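Local atomic coordinates of putative anti-sigma factor antagonist TM_1081 (Thermotoga maritima, PDB entry 3F43), a protein that probably acts, in its phosphorylated form, as an anti-anti-sigma factor that counteracts an anti-sigma factor and so frees a sigma factor from inhibition. Residues Lys40-Val43 with Phe44-Leu48; Val99-Thr103 with Asn104-Ile108. All blocks are in the same frame, centred on the assembly; numbering follows the deposited sequence.

Contact 1 (Lys40-Val43 with Phe44-Leu48); sequences KKWV and FDEFL
Val43 O is gripped by two backbone amides, Phe47 N at 3.0 Å and Leu48 N at 3.1 Å. The second of these bonds spans five residues, so helix 36-48 widens into a pi-type turn at its end. Just before this, the bonds are ordinary alpha-helical ones, such as Asp45 N to Lys41 O at 2.7 Å.

Lys41 and Asp45 form a salt bridge. The lysine chain runs out extended and bends only at its last torsion (chi4 46°), which brings NZ to 2.8 Å from Asp45 OD2. OD2 receives it on its syn lone pair. Lys40 bends earlier, at chi2 (-91°), and lays its end over one face of the Phe44 ring. Its NZ sits 4.5 Å from the Phe44 ring centroid, nearly on the ring normal, in a cation-pi contact. Leu48 CD1 lies over the centre of the other face of that ring.

On the buried side, Phe47 turns its edge to the face of Trp42. The planes stand at 87°, and Phe47 CE2 comes to 3.6 Å from Trp42 CH2. Glu46 CG lies over the same indole face, 3.4 Å from Trp42 NE1. That nitrogen donates a hydrogen bond to His11 O, in the N-terminal histidine tag. Were Trp42 replaced by an alanine, the Phe47 edge and the Glu46 methylene would probably lose their flat support, and the backbone oxygen of His11 its donor, with a gap opening beside Leu25.

Val43 and Leu48 reach Ile55 of strand 54-58, and Trp42 and Phe47 reach Leu25 of strand 22-25. This helix of a beta-alpha-beta unit is thus amphipathic: apolar groups meet the sheet, while Lys41 and Asp45 probably offset each other's charge on the outer side.

Contact 2 (Val99-Thr103 with Asn104-Ile108); sequences VLSLT and NLDRI
Leu100 and Leu105 meet through their CD2 methyls, 3.7 Å apart, where helix 94-102 of the STAS domain ends. Thr103 is the first residue to leave the helix, and Asn104, with a left-handed backbone (phi 66°), turns the chain. This lets Leu105 come back against the last turn. The two leucines approach at a slant, and they leave the backbone differently: Leu100 CG is anti to its carbonyl carbon, while Leu105 CG is anti to its amide nitrogen (chi1 -160°). Leu100 packs also on Ile111 of strand 110-112. Leu105 touches Leu70 of helix 67-83 and, across the dimer interface, Ser67 of the second subunit. Ser67 is the expected phosphorylation site by similarity, and it is unmodified here.

Asp106 leans its carboxylate against the backbone of Ser101. Its CG lies between the backbone N and the carbonyl carbon (chi1 65°), which sets OD2 3.4 Å from Ser101 CA. Glu97 OE2 is close to the same oxygen, so the like charges might favour protonation of one of the two acids. Backbone bonds close the turn: Asp106 N reaches Leu100 O at 3.2 Å, and Asn104 N reaches Ser101 O at 3.0 Å. Both donors sit above the carbonyl plane they approach.

Thr103 points its hydroxyl back into the helix. Val99 O accepts from Thr103 OG1 at 2.9 Å and from Thr103 N at 3.0 Å, from opposite faces of its plane. At the outer side of the turn, Arg107 NE donates to a bound water 2.9 Å away.

Overall arrangement
The two contacts lie on opposite sides of the chain's centre, their own centres 23 Å apart. Their nearest atoms are about 13 Å apart, so they do not touch. Contact 1 comes first along the chain. It belongs to helix 36-48, which links the parallel strands 22-25 and 54-58. Contact 2 follows at the end of helix 94-102 and in the loop leading to strand 110-112, last in this chain's sheet order. Helix 67-83 touches side chains of both. Both regions belong to one STAS domain built on a mixed sheet. Contact 1 packs helix against sheet within one subunit, whereas contact 2 lies at the subunit interface, beside Ser67 of the second copy, probably the site of phosphorylation.

Contact 1 (Lys40-Val43 with Phe44-Leu48)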
ATOM      1  N   LYS A  40       0.449  -6.984 -10.003  1.00 22.40           N
ATOM      2  CA  LYS A  40      -0.751  -7.272  -9.207  1.00 21.58           C
ATOM      3  C   LYS A  40      -1.831  -7.950 -10.071  1.00 22.05           C
ATOM      4  O   LYS A  40      -2.369  -9.003  -9.699  1.00 21.70           O
ATOM      5  CB  LYS A  40      -1.286  -5.959  -8.631  1.00 25.47           C
ATOM      6  CG  LYS A  40      -2.474  -6.136  -7.675  1.00 25.73           C
ATOM      7  CD  LYS A  40      -3.793  -6.062  -8.412  1.00 29.89           C
ATOM      8  CE  LYS A  40      -4.942  -5.828  -7.460  1.00 33.66           C
ATOM      9  NZ  LYS A  40      -6.196  -5.837  -8.252  1.00 34.69           N
ATOM     10  N   LYS A  41      -2.126  -7.351 -11.217  1.00 21.14           N
ATOM     11  CA  LYS A  41      -3.151  -7.885 -12.117  1.00 20.25           C
ATOM     12  C   LYS A  41      -2.797  -9.289 -12.553  1.00 22.33           C
ATOM     13  O   LYS A  41      -3.634 -10.155 -12.553  1.00 22.04           O
ATOM     14  CB  LYS A  41      -3.363  -6.969 -13.305  1.00 23.13           C
ATOM     15  CG  LYS A  41      -4.478  -7.417 -14.203  1.00 25.08           C
ATOM     16  CD  LYS A  41      -4.824  -6.356 -15.231  1.00 24.79           C
ATOM     17  CE  LYS A  41      -5.580  -6.953 -16.422  1.00 28.18           C
ATOM     18  NZ  LYS A  41      -6.695  -7.879 -16.026  1.00 35.18           N
ATOM     19  N   TRP A  42      -1.525  -9.509 -12.831  1.00 20.23           N
ATOM     20  CA  TRP A  42      -1.028 -10.830 -13.224  1.00 20.87           C
ATOM     21  C   TRP A  42      -1.187 -11.878 -12.102  1.00 20.37           C
ATOM     22  O   TRP A  42      -1.746 -12.976 -12.360  1.00 21.81           O
ATOM     23  CB  TRP A  42       0.415 -10.720 -13.709  1.00 22.22           C
ATOM     24  CG  TRP A  42       1.079 -12.032 -14.057  1.00 20.27           C
ATOM     25  CD1 TRP A  42       0.895 -12.774 -15.191  1.00 24.51           C
ATOM     26  CD2 TRP A  42       2.000 -12.747 -13.250  1.00 22.42           C
ATOM     27  NE1 TRP A  42       1.667 -13.906 -15.149  1.00 25.81           N
ATOM     28  CE2 TRP A  42       2.374 -13.912 -13.981  1.00 22.71           C
ATOM     29  CE3 TRP A  42       2.603 -12.499 -12.016  1.00 25.49           C
ATOM     30  CZ2 TRP A  42       3.279 -14.840 -13.484  1.00 24.81           C
ATOM     31  CZ3 TRP A  42       3.504 -13.426 -11.526  1.00 27.39           C
ATOM     32  CH2 TRP A  42       3.841 -14.579 -12.278  1.00 25.05           C
ATOM     33  N   VAL A  43      -0.850 -11.510 -10.869  1.00 19.89           N
ATOM     34  CA  VAL A  43      -0.978 -12.463  -9.759  1.00 20.44           C
ATOM     35  C   VAL A  43      -2.467 -12.810  -9.542  1.00 20.13           C
ATOM     36  O   VAL A  43      -2.836 -13.974  -9.357  1.00 21.72           O
ATOM     37  CB  VAL A  43      -0.327 -11.933  -8.456  1.00 22.47           C
ATOM     38  CG1 VAL A  43      -0.706 -12.855  -7.240  1.00 21.62           C
ATOM     39  CG2 VAL A  43       1.216 -11.776  -8.645  1.00 20.01           C
ATOM     40  N   PHE A  44      -3.316 -11.796  -9.560  1.00 21.19           N
ATOM     41  CA  PHE A  44      -4.769 -12.028  -9.443  1.00 21.19           C
ATOM     42  C   PHE A  44      -5.328 -12.820 -10.608  1.00 21.57           C
ATOM     43  O   PHE A  44      -6.072 -13.786 -10.439  1.00 23.89           O
ATOM     44  CB  PHE A  44      -5.547 -10.727  -9.214  1.00 20.54           C
ATOM     45  CG  PHE A  44      -5.508 -10.257  -7.780  1.00 21.01           C
ATOM     46  CD1 PHE A  44      -4.407  -9.643  -7.260  1.00 25.16           C
ATOM     47  CD2 PHE A  44      -6.601 -10.449  -6.950  1.00 23.74           C
ATOM     48  CE1 PHE A  44      -4.382  -9.226  -5.913  1.00 24.61           C
ATOM     49  CE2 PHE A  44      -6.557 -10.030  -5.621  1.00 22.90           C
ATOM     50  CZ  PHE A  44      -5.480  -9.423  -5.115  1.00 23.04           C
ATOM     51  N   ASP A  45      -4.993 -12.430 -11.832  1.00 19.56           N
ATOM     52  CA  ASP A  45      -5.553 -13.143 -12.965  1.00 19.93           C
ATOM     53  C   ASP A  45      -5.082 -14.586 -13.090  1.00 19.21           C
ATOM     54  O   ASP A  45      -5.888 -15.489 -13.423  1.00 20.92           O
ATOM     55  CB  ASP A  45      -5.258 -12.431 -14.273  1.00 21.62           C
ATOM     56  CG  ASP A  45      -6.010 -11.137 -14.457  1.00 23.82           C
ATOM     57  OD1 ASP A  45      -7.002 -10.846 -13.762  1.00 25.94           O
ATOM     58  OD2 ASP A  45      -5.605 -10.399 -15.368  1.00 26.11           O
ATOM     59  N   GLU A  46      -3.787 -14.819 -12.883  1.00 21.22           N
ATOM     60  CA  GLU A  46      -3.201 -16.141 -13.067  1.00 21.65           C
ATOM     61  C   GLU A  46      -3.372 -17.103 -11.904  1.00 20.24           C
ATOM     62  O   GLU A  46      -3.465 -18.304 -12.117  1.00 23.13           O
ATOM     63  CB  GLU A  46      -1.694 -16.013 -13.357  1.00 24.55           C
ATOM     64  CG  GLU A  46      -1.412 -15.267 -14.626  1.00 24.78           C
ATOM     65  CD  GLU A  46      -1.931 -15.978 -15.868  1.00 33.74           C
ATOM     66  OE1 GLU A  46      -1.796 -17.219 -15.966  1.00 32.45           O
ATOM     67  OE2 GLU A  46      -2.490 -15.303 -16.748  1.00 36.71           O
ATOM     68  N   PHE A  47      -3.387 -16.578 -10.682  1.00 19.50           N
ATOM     69  CA  PHE A  47      -3.342 -17.418  -9.514  1.00 20.26           C
ATOM     70  C   PHE A  47      -4.578 -17.200  -8.624  1.00 18.02           C
ATOM     71  O   PHE A  47      -5.375 -18.110  -8.456  1.00 20.77           O
ATOM     72  CB  PHE A  47      -2.022 -17.215  -8.797  1.00 19.92           C
ATOM     73  CG  PHE A  47      -0.830 -17.394  -9.709  1.00 21.15           C
ATOM     74  CD1 PHE A  47      -0.635 -18.590 -10.369  1.00 21.47           C
ATOM     75  CD2 PHE A  47       0.037 -16.344  -9.940  1.00 20.64           C
ATOM     76  CE1 PHE A  47       0.415 -18.745 -11.248  1.00 21.82           C
ATOM     77  CE2 PHE A  47       1.090 -16.483 -10.840  1.00 20.73           C
ATOM     78  CZ  PHE A  47       1.277 -17.681 -11.464  1.00 18.95           C
ATOM     79  N   LEU A  48      -4.679 -16.025  -8.006  1.00 20.28           N
ATOM     80  CA  LEU A  48      -5.673 -15.832  -6.942  1.00 21.29           C
ATOM     81  C   LEU A  48      -7.090 -16.035  -7.471  1.00 21.93           C
ATOM     82  O   LEU A  48      -7.900 -16.711  -6.842  1.00 22.57           O
ATOM     83  CB  LEU A  48      -5.530 -14.459  -6.287  1.00 22.68           C
ATOM     84  CG  LEU A  48      -4.233 -14.234  -5.526  1.00 21.36           C
ATOM     85  CD1 LEU A  48      -4.008 -12.791  -5.061  1.00 24.18           C
ATOM     86  CD2 LEU A  48      -4.090 -15.195  -4.345  1.00 24.21           C
TER

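Contact 2 (Val99-Thr103 with Asn104-Ile108)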
ATOM      1  N   VAL A  99      11.952  -1.697   5.368  1.00 23.08           N
ATOM      2  CA  VAL A  99      10.621  -1.183   5.045  1.00 23.25           C
ATOM      3  C   VAL A  99       9.559  -2.088   5.678  1.00 22.79           C
ATOM      4  O   VAL A  99       8.580  -1.580   6.238  1.00 24.35           O
ATOM      5  CB  VAL A  99      10.415  -1.000   3.535  1.00 27.05           C
ATOM      6  CG1 VAL A  99       8.909  -0.810   3.190  1.00 22.62           C
ATOM      7  CG2 VAL A  99      11.297   0.158   3.036  1.00 24.05           C
ATOM      8  N   LEU A 100       9.747  -3.415   5.587  1.00 23.63           N
ATOM      9  CA  LEU A 100       8.767  -4.387   6.128  1.00 22.57           C
ATOM     10  C   LEU A 100       8.618  -4.219   7.637  1.00 22.53           C
ATOM     11  O   LEU A 100       7.539  -4.353   8.178  1.00 23.47           O
ATOM     12  CB  LEU A 100       9.169  -5.828   5.775  1.00 22.90           C
ATOM     13  CG  LEU A 100       9.165  -6.221   4.297  1.00 22.85           C
ATOM     14  CD1 LEU A 100       9.706  -7.672   4.112  1.00 25.30           C
ATOM     15  CD2 LEU A 100       7.785  -6.062   3.637  1.00 24.33           C
ATOM     16  N   SER A 101       9.733  -3.928   8.301  1.00 22.47           N
ATOM     17  CA  SER A 101       9.756  -3.665   9.751  1.00 23.46           C
ATOM     18  C   SER A 101       9.085  -2.348  10.145  1.00 25.42           C
ATOM     19  O   SER A 101       8.224  -2.304  11.026  1.00 25.99           O
ATOM     20  CB  SER A 101      11.204  -3.660  10.240  1.00 25.56           C
ATOM     21  OG  SER A 101      11.296  -3.431  11.631  1.00 29.78           O
ATOM     22  N   LEU A 102       9.514  -1.271   9.497  1.00 24.45           N
ATOM     23  CA  LEU A 102       9.016   0.038   9.844  1.00 23.57           C
ATOM     24  C   LEU A 102       7.524   0.201   9.537  1.00 24.38           C
ATOM     25  O   LEU A 102       6.849   1.017  10.197  1.00 26.68           O
ATOM     26  CB  LEU A 102       9.849   1.151   9.200  1.00 25.35           C
ATOM     27  CG  LEU A 102      11.227   1.431   9.766  1.00 30.80           C
ATOM     28  CD1 LEU A 102      11.860   2.598   8.984  1.00 31.72           C
ATOM     29  CD2 LEU A 102      11.154   1.746  11.255  1.00 33.49           C
ATOM     30  N   THR A 103       6.995  -0.543   8.572  1.00 21.16           N
ATOM     31  CA  THR A 103       5.568  -0.496   8.261  1.00 23.39           C
ATOM     32  C   THR A 103       4.769  -1.597   8.970  1.00 22.57           C
ATOM     33  O   THR A 103       3.596  -1.764   8.707  1.00 24.41           O
ATOM     34  CB  THR A 103       5.334  -0.641   6.745  1.00 24.69           C
ATOM     35  OG1 THR A 103       5.746  -1.958   6.317  1.00 22.96           O
ATOM     36  CG2 THR A 103       6.110   0.414   5.951  1.00 22.12           C
ATOM     37  N   ASN A 104       5.439  -2.333   9.860  1.00 22.16           N
ATOM     38  CA  ASN A 104       4.829  -3.380  10.695  1.00 24.66           C
ATOM     39  C   ASN A 104       4.308  -4.588   9.907  1.00 24.44           C
ATOM     40  O   ASN A 104       3.603  -5.438  10.461  1.00 24.05           O
ATOM     41  CB  ASN A 104       3.734  -2.807  11.613  1.00 25.70           C
ATOM     42  CG  ASN A 104       4.292  -2.122  12.842  1.00 34.31           C
ATOM     43  OD1 ASN A 104       5.493  -1.915  12.980  1.00 34.34           O
ATOM     44  ND2 ASN A 104       3.397  -1.724  13.731  1.00 40.92           N
ATOM     45  N   LEU A 105       4.665  -4.675   8.623  1.00 23.93           N
ATOM     46  CA  LEU A 105       4.213  -5.781   7.817  1.00 22.90           C
ATOM     47  C   LEU A 105       4.768  -7.106   8.364  1.00 23.40           C
ATOM     48  O   LEU A 105       4.108  -8.136   8.307  1.00 24.87           O
ATOM     49  CB  LEU A 105       4.578  -5.541   6.356  1.00 27.06           C
ATOM     50  CG  LEU A 105       3.911  -6.247   5.223  1.00 32.27           C
ATOM     51  CD1 LEU A 105       2.465  -6.629   5.417  1.00 26.80           C
ATOM     52  CD2 LEU A 105       4.178  -5.342   3.965  1.00 28.18           C
ATOM     53  N   ASP A 106       5.958  -7.053   8.960  1.00 22.69           N
ATOM     54  CA  ASP A 106       6.538  -8.230   9.587  1.00 25.06           C
ATOM     55  C   ASP A 106       5.786  -8.770  10.808  1.00 23.70           C
ATOM     56  O   ASP A 106       6.071  -9.872  11.287  1.00 27.33           O
ATOM     57  CB  ASP A 106       8.028  -8.035   9.874  1.00 28.09           C
ATOM     58  CG  ASP A 106       8.318  -6.947  10.893  1.00 28.97           C
ATOM     59  OD1 ASP A 106       7.396  -6.258  11.402  1.00 29.20           O
ATOM     60  OD2 ASP A 106       9.520  -6.756  11.154  1.00 33.22           O
ATOM     61  N   ARG A 107       4.804  -8.000  11.301  1.00 22.25           N
ATOM     62  CA  ARG A 107       3.885  -8.447  12.348  1.00 23.58           C
ATOM     63  C   ARG A 107       2.651  -9.201  11.823  1.00 22.79           C
ATOM     64  O   ARG A 107       1.978  -9.876  12.598  1.00 24.58           O
ATOM     65  CB  ARG A 107       3.441  -7.260  13.227  1.00 23.65           C
ATOM     66  CG  ARG A 107       4.611  -6.544  13.871  1.00 29.53           C
ATOM     67  CD  ARG A 107       4.156  -5.289  14.623  1.00 35.33           C
ATOM     68  NE  ARG A 107       5.306  -4.512  15.094  1.00 49.19           N
ATOM     69  CZ  ARG A 107       5.233  -3.519  15.988  1.00 52.80           C
ATOM     70  NH1 ARG A 107       4.066  -3.160  16.530  1.00 52.39           N
ATOM     71  NH2 ARG A 107       6.343  -2.878  16.343  1.00 52.83           N
ATOM     72  N   ILE A 108       2.343  -9.078  10.537  1.00 23.22           N
ATOM     73  CA  ILE A 108       1.113  -9.607   9.958  1.00 22.93           C
ATOM     74  C   ILE A 108       1.272 -10.568   8.767  1.00 26.99           C
ATOM     75  O   ILE A 108       0.275 -11.110   8.289  1.00 28.49           O
ATOM     76  CB  ILE A 108       0.136  -8.461   9.584  1.00 23.23           C
ATOM     77  CG1 ILE A 108       0.709  -7.506   8.540  1.00 28.67           C
ATOM     78  CG2 ILE A 108      -0.284  -7.667  10.880  1.00 23.63           C
ATOM     79  CD1 ILE A 108      -0.379  -6.574   7.855  1.00 27.20           C
TER
HETATM   80  O   HOH W   1       7.427  -4.367  13.067  1.00 33.80           O